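Local coordinates for uroporphyrinogen-III C-methyltransferase (Pseudomonas denitrificans, PDB 1S4D), which methylates uroporphyrinogen III at C-2 and then C-7, using S-adenosyl-L-methionine, to give precorrin-2 on the routes to cobalamin and siroheme, at residues B[9-21]-B[112-126]. Residues are numbered along the deposited sequence; the frame is centred on the assembly and turned at random.
Sequences LPALEKGSVWLVG and EALTLVEHQVPFRIV
The aliphatic part of R124 runs over one face of the W18 indole, the two side chains side by side and pointing the same way. Its CD sits over the centre of the six-membered ring, 3.7 Å from the centroid, as a CH-pi contact, while CB covers the pyrrole end near CD1 and NE1. The chain reaches there because CG stands anti to the backbone N (chi1 161°) and the bend comes only at chi3. The guanidinium, tilted 36° from the indole, carries on past the ring to P10, whose CG packs on one of its faces, 3.3 Å from R124 NH2; W257 of the second subunit also packs on R124. L12 CB takes the other face of the indole, so the ring is sandwiched between its own N-terminal segment and the neighbouring strand. With the indole cut back to an alanine, the aliphatic part of R124 is likely to lose its platform and L12 CB the ring it packs on, opening a gap between them. Beside the ring, V126 CG2 approaches W18 CE3 at 3.9 Å, and V20 lies alongside V126.

On the sheet face of V17 and L19, helix 112-118 packs instead. L19, with CG beside its backbone N (chi1 -70°), splits its methyls: CD1 slides past L116 CD2 at 3.6 Å, while CD2 touches both I125 CD1 and the backbone N of A113. V17 crosses L116 at about a right angle and meets V121 through CG2. Beneath these side chains the strands pair in parallel, V17 N giving to P122 O (3.1 Å) and L19 O accepting from V126 N (2.9 Å). All this belongs to the parallel alpha/beta sheet of the N-terminal half: 16-21 lies between 94-99 and 123-126, outermost in this chain's sheet, and G21 ends close to the S-adenosyl-L-homocysteine site at G101.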
loop_
_atom_site.group_PDB
_atom_site.type_symbol
_atom_site.label_atom_id
_atom_site.label_comp_id
_atom_site.label_asym_id
_atom_site.label_seq_id
_atom_site.Cartn_x
_atom_site.Cartn_y
_atom_site.Cartn_z
ATOM N N LEU B 9 8.124 19.887 -7.493
ATOM C CA LEU B 9 8.257 18.929 -6.405
ATOM C C LEU B 9 9.217 19.471 -5.360
ATOM O O LEU B 9 10.115 20.240 -5.698
ATOM C CB LEU B 9 8.740 17.592 -6.937
ATOM C CG LEU B 9 7.652 16.915 -7.771
ATOM C CD1 LEU B 9 8.057 15.512 -8.169
ATOM C CD2 LEU B 9 6.302 16.926 -7.053
ATOM N N PRO B 10 9.022 19.090 -4.095
ATOM C CA PRO B 10 9.851 19.615 -3.003
ATOM C C PRO B 10 11.274 19.124 -3.146
ATOM O O PRO B 10 11.503 17.979 -3.502
ATOM C CB PRO B 10 9.221 19.008 -1.752
ATOM C CG PRO B 10 7.923 18.456 -2.178
ATOM C CD PRO B 10 8.020 18.121 -3.613
ATOM N N ALA B 11 12.225 20.006 -2.897
ATOM C CA ALA B 11 13.634 19.638 -2.852
ATOM C C ALA B 11 13.900 18.740 -1.653
ATOM O O ALA B 11 13.281 18.913 -0.619
ATOM C CB ALA B 11 14.473 20.882 -2.736
ATOM N N LEU B 12 14.814 17.784 -1.788
ATOM C CA LEU B 12 15.380 17.136 -0.609
ATOM C C LEU B 12 16.496 18.027 -0.045
ATOM O O LEU B 12 17.593 18.103 -0.578
ATOM C CB LEU B 12 15.824 15.705 -0.915
ATOM C CG LEU B 12 16.822 14.962 -0.027
ATOM C CD1 LEU B 12 16.424 14.897 1.469
ATOM C CD2 LEU B 12 17.080 13.573 -0.636
ATOM N N GLU B 13 16.158 18.715 1.037
ATOM C CA GLU B 13 16.943 19.796 1.624
ATOM C C GLU B 13 18.151 19.343 2.424
ATOM O O GLU B 13 18.088 18.349 3.127
ATOM C CB GLU B 13 16.041 20.575 2.575
ATOM C CG GLU B 13 16.046 22.060 2.327
ATOM C CD GLU B 13 14.848 22.476 1.531
ATOM O OE1 GLU B 13 15.026 22.949 0.385
ATOM O OE2 GLU B 13 13.728 22.307 2.060
ATOM N N LYS B 14 19.232 20.112 2.354
ATOM C CA LYS B 14 20.423 19.857 3.159
ATOM C C LYS B 14 20.051 19.685 4.631
ATOM O O LYS B 14 19.287 20.477 5.188
ATOM C CB LYS B 14 21.443 20.984 2.993
ATOM C CG LYS B 14 22.188 20.998 1.634
ATOM C CD LYS B 14 23.411 21.908 1.701
ATOM C CE LYS B 14 23.859 22.345 0.320
ATOM N NZ LYS B 14 25.324 22.101 0.077
ATOM N N GLY B 15 20.552 18.622 5.247
ATOM C CA GLY B 15 20.328 18.414 6.662
ATOM C C GLY B 15 18.974 17.839 7.021
ATOM O O GLY B 15 18.540 17.941 8.175
ATOM N N SER B 16 18.295 17.231 6.050
ATOM C CA SER B 16 17.060 16.536 6.353
ATOM C C SER B 16 17.080 15.101 5.845
ATOM O O SER B 16 17.930 14.729 5.045
ATOM C CB SER B 16 15.838 17.321 5.864
ATOM O OG SER B 16 15.834 17.428 4.466
ATOM N N VAL B 17 16.160 14.289 6.348
ATOM C CA VAL B 17 16.067 12.901 5.926
ATOM C C VAL B 17 14.685 12.598 5.316
ATOM O O VAL B 17 13.639 12.902 5.919
ATOM C CB VAL B 17 16.362 11.943 7.102
ATOM C CG1 VAL B 17 16.299 10.501 6.640
ATOM C CG2 VAL B 17 17.730 12.278 7.774
ATOM N N TRP B 18 14.684 12.039 4.109
ATOM C CA TRP B 18 13.472 11.448 3.574
ATOM C C TRP B 18 13.487 9.921 3.792
ATOM O O TRP B 18 14.466 9.231 3.439
ATOM C CB TRP B 18 13.329 11.782 2.099
ATOM C CG TRP B 18 13.086 13.226 1.809
ATOM C CD1 TRP B 18 13.326 14.294 2.639
ATOM C CD2 TRP B 18 12.523 13.775 0.617
ATOM N NE1 TRP B 18 12.957 15.469 2.030
ATOM C CE2 TRP B 18 12.462 15.184 0.787
ATOM C CE3 TRP B 18 12.047 13.221 -0.581
ATOM C CZ2 TRP B 18 11.959 16.039 -0.189
ATOM C CZ3 TRP B 18 11.560 14.078 -1.560
ATOM C CH2 TRP B 18 11.525 15.476 -1.352
ATOM N N LEU B 19 12.420 9.410 4.403
ATOM C CA LEU B 19 12.144 7.977 4.434
ATOM C C LEU B 19 11.282 7.679 3.201
ATOM O O LEU B 19 10.142 8.125 3.114
ATOM C CB LEU B 19 11.422 7.606 5.724
ATOM C CG LEU B 19 12.236 7.681 7.036
ATOM C CD1 LEU B 19 12.729 9.049 7.292
ATOM C CD2 LEU B 19 11.406 7.296 8.220
ATOM N N VAL B 20 11.854 6.954 2.243
ATOM C CA VAL B 20 11.285 6.761 0.915
ATOM C C VAL B 20 11.095 5.269 0.632
ATOM O O VAL B 20 12.043 4.450 0.811
ATOM C CB VAL B 20 12.233 7.325 -0.171
ATOM C CG1 VAL B 20 11.671 7.108 -1.546
ATOM C CG2 VAL B 20 12.513 8.802 0.051
ATOM N N GLY B 21 9.876 4.918 0.201
ATOM C CA GLY B 21 9.581 3.560 -0.209
ATOM C C GLY B 21 10.164 3.342 -1.592
ATOM O O GLY B 21 9.972 4.176 -2.473
ATOM N N GLU B 112 12.386 4.987 12.910
ATOM C CA GLU B 112 13.386 5.873 12.326
ATOM C C GLU B 112 12.962 7.335 12.492
ATOM O O GLU B 112 13.722 8.120 13.073
ATOM C CB GLU B 112 13.654 5.522 10.873
ATOM C CG GLU B 112 14.310 4.168 10.747
ATOM C CD GLU B 112 14.660 3.757 9.334
ATOM O OE1 GLU B 112 13.831 3.921 8.398
ATOM O OE2 GLU B 112 15.769 3.225 9.192
ATOM N N ALA B 113 11.752 7.679 12.034
ATOM C CA ALA B 113 11.245 9.037 12.129
ATOM C C ALA B 113 11.284 9.511 13.578
ATOM O O ALA B 113 11.680 10.638 13.863
ATOM C CB ALA B 113 9.815 9.122 11.562
ATOM N N LEU B 114 10.896 8.626 14.492
ATOM C CA LEU B 114 10.877 8.956 15.914
ATOM C C LEU B 114 12.272 9.326 16.388
ATOM O O LEU B 114 12.450 10.302 17.119
ATOM C CB LEU B 114 10.345 7.783 16.713
ATOM C CG LEU B 114 9.131 7.901 17.634
ATOM C CD1 LEU B 114 8.071 8.915 17.187
ATOM C CD2 LEU B 114 8.527 6.490 17.830
ATOM N N THR B 115 13.267 8.564 15.946
ATOM C CA THR B 115 14.649 8.882 16.245
ATOM C C THR B 115 15.029 10.222 15.625
ATOM O O THR B 115 15.637 11.065 16.294
ATOM C CB THR B 115 15.579 7.757 15.757
ATOM O OG1 THR B 115 15.217 6.533 16.407
ATOM C CG2 THR B 115 17.001 7.992 16.226
ATOM N N LEU B 116 14.657 10.430 14.360
ATOM C CA LEU B 116 14.879 11.727 13.710
ATOM C C LEU B 116 14.321 12.904 14.569
ATOM O O LEU B 116 15.042 13.856 14.874
ATOM C CB LEU B 116 14.326 11.722 12.284
ATOM C CG LEU B 116 15.203 11.300 11.078
ATOM C CD1 LEU B 116 16.629 10.860 11.406
ATOM C CD2 LEU B 116 14.534 10.250 10.210
ATOM N N VAL B 117 13.063 12.808 14.997
ATOM C CA VAL B 117 12.456 13.852 15.806
ATOM C C VAL B 117 13.228 14.128 17.117
ATOM O O VAL B 117 13.569 15.276 17.416
ATOM C CB VAL B 117 10.975 13.555 16.083
ATOM C CG1 VAL B 117 10.430 14.521 17.113
ATOM C CG2 VAL B 117 10.183 13.647 14.794
ATOM N N GLU B 118 13.512 13.064 17.868
ATOM C CA GLU B 118 14.293 13.112 19.099
ATOM C C GLU B 118 15.578 13.945 18.958
ATOM O O GLU B 118 15.968 14.658 19.883
ATOM C CB GLU B 118 14.607 11.664 19.517
ATOM C CG GLU B 118 15.582 11.420 20.671
ATOM C CD GLU B 118 16.021 9.957 20.719
ATOM O OE1 GLU B 118 15.301 9.088 20.161
ATOM O OE2 GLU B 118 17.093 9.653 21.289
ATOM N N HIS B 119 16.222 13.864 17.798
ATOM C CA HIS B 119 17.500 14.540 17.580
ATOM C C HIS B 119 17.356 15.783 16.715
ATOM O O HIS B 119 18.352 16.278 16.169
ATOM C CB HIS B 119 18.523 13.592 16.957
ATOM C CG HIS B 119 18.760 12.345 17.749
ATOM N ND1 HIS B 119 19.838 12.196 18.597
ATOM C CD2 HIS B 119 18.066 11.184 17.814
ATOM C CE1 HIS B 119 19.794 11.002 19.158
ATOM N NE2 HIS B 119 18.730 10.365 18.697
ATOM N N GLN B 120 16.117 16.276 16.592
ATOM C CA GLN B 120 15.829 17.576 15.948
ATOM C C GLN B 120 16.132 17.591 14.434
ATOM O O GLN B 120 16.518 18.620 13.874
ATOM C CB GLN B 120 16.564 18.728 16.654
ATOM C CG GLN B 120 16.328 18.824 18.143
ATOM C CD GLN B 120 15.039 19.516 18.450
ATOM O OE1 GLN B 120 13.999 18.869 18.532
ATOM N NE2 GLN B 120 15.089 20.836 18.607
ATOM N N VAL B 121 15.953 16.457 13.763
ATOM C CA VAL B 121 16.214 16.404 12.328
ATOM C C VAL B 121 14.883 16.395 11.568
ATOM O O VAL B 121 14.053 15.525 11.812
ATOM C CB VAL B 121 17.070 15.168 11.976
ATOM C CG1 VAL B 121 17.229 15.009 10.482
ATOM C CG2 VAL B 121 18.425 15.260 12.639
ATOM N N PRO B 122 14.647 17.347 10.662
ATOM C CA PRO B 122 13.392 17.335 9.889
ATOM C C PRO B 122 13.386 16.179 8.907
ATOM O O PRO B 122 14.463 15.721 8.480
ATOM C CB PRO B 122 13.399 18.676 9.150
ATOM C CG PRO B 122 14.827 19.078 9.077
ATOM C CD PRO B 122 15.528 18.465 10.277
ATOM N N PHE B 123 12.188 15.701 8.567
ATOM C CA PHE B 123 12.033 14.568 7.658
ATOM C C PHE B 123 10.751 14.699 6.896
ATOM O O PHE B 123 9.845 15.419 7.308
ATOM C CB PHE B 123 12.020 13.237 8.418
ATOM C CG PHE B 123 10.842 13.079 9.323
ATOM C CD1 PHE B 123 9.738 12.363 8.924
ATOM C CD2 PHE B 123 10.846 13.656 10.586
ATOM C CE1 PHE B 123 8.644 12.230 9.757
ATOM C CE2 PHE B 123 9.754 13.532 11.432
ATOM C CZ PHE B 123 8.646 12.825 11.014
ATOM N N ARG B 124 10.685 13.978 5.782
ATOM C CA ARG B 124 9.466 13.796 5.016
ATOM C C ARG B 124 9.252 12.279 4.908
ATOM O O ARG B 124 10.237 11.529 4.938
ATOM C CB ARG B 124 9.648 14.400 3.618
ATOM C CG ARG B 124 8.642 13.882 2.585
ATOM C CD ARG B 124 8.700 14.568 1.242
ATOM N NE ARG B 124 8.328 15.980 1.324
ATOM C CZ ARG B 124 7.250 16.524 0.783
ATOM N NH1 ARG B 124 6.377 15.782 0.106
ATOM N NH2 ARG B 124 7.044 17.828 0.927
ATOM N N ILE B 125 7.994 11.837 4.780
ATOM C CA ILE B 125 7.695 10.453 4.385
ATOM C C ILE B 125 7.200 10.394 2.945
ATOM O O ILE B 125 6.327 11.157 2.537
ATOM C CB ILE B 125 6.640 9.809 5.317
ATOM C CG1 ILE B 125 7.086 9.870 6.788
ATOM C CG2 ILE B 125 6.319 8.358 4.883
ATOM C CD1 ILE B 125 8.287 8.988 7.131
ATOM N N VAL B 126 7.761 9.476 2.182
ATOM C CA VAL B 126 7.335 9.251 0.836
ATOM C C VAL B 126 6.855 7.824 0.744
ATOM O O VAL B 126 7.646 6.880 0.713
ATOM C CB VAL B 126 8.487 9.467 -0.143
ATOM C CG1 VAL B 126 8.051 9.108 -1.593
ATOM C CG2 VAL B 126 8.984 10.886 -0.048
#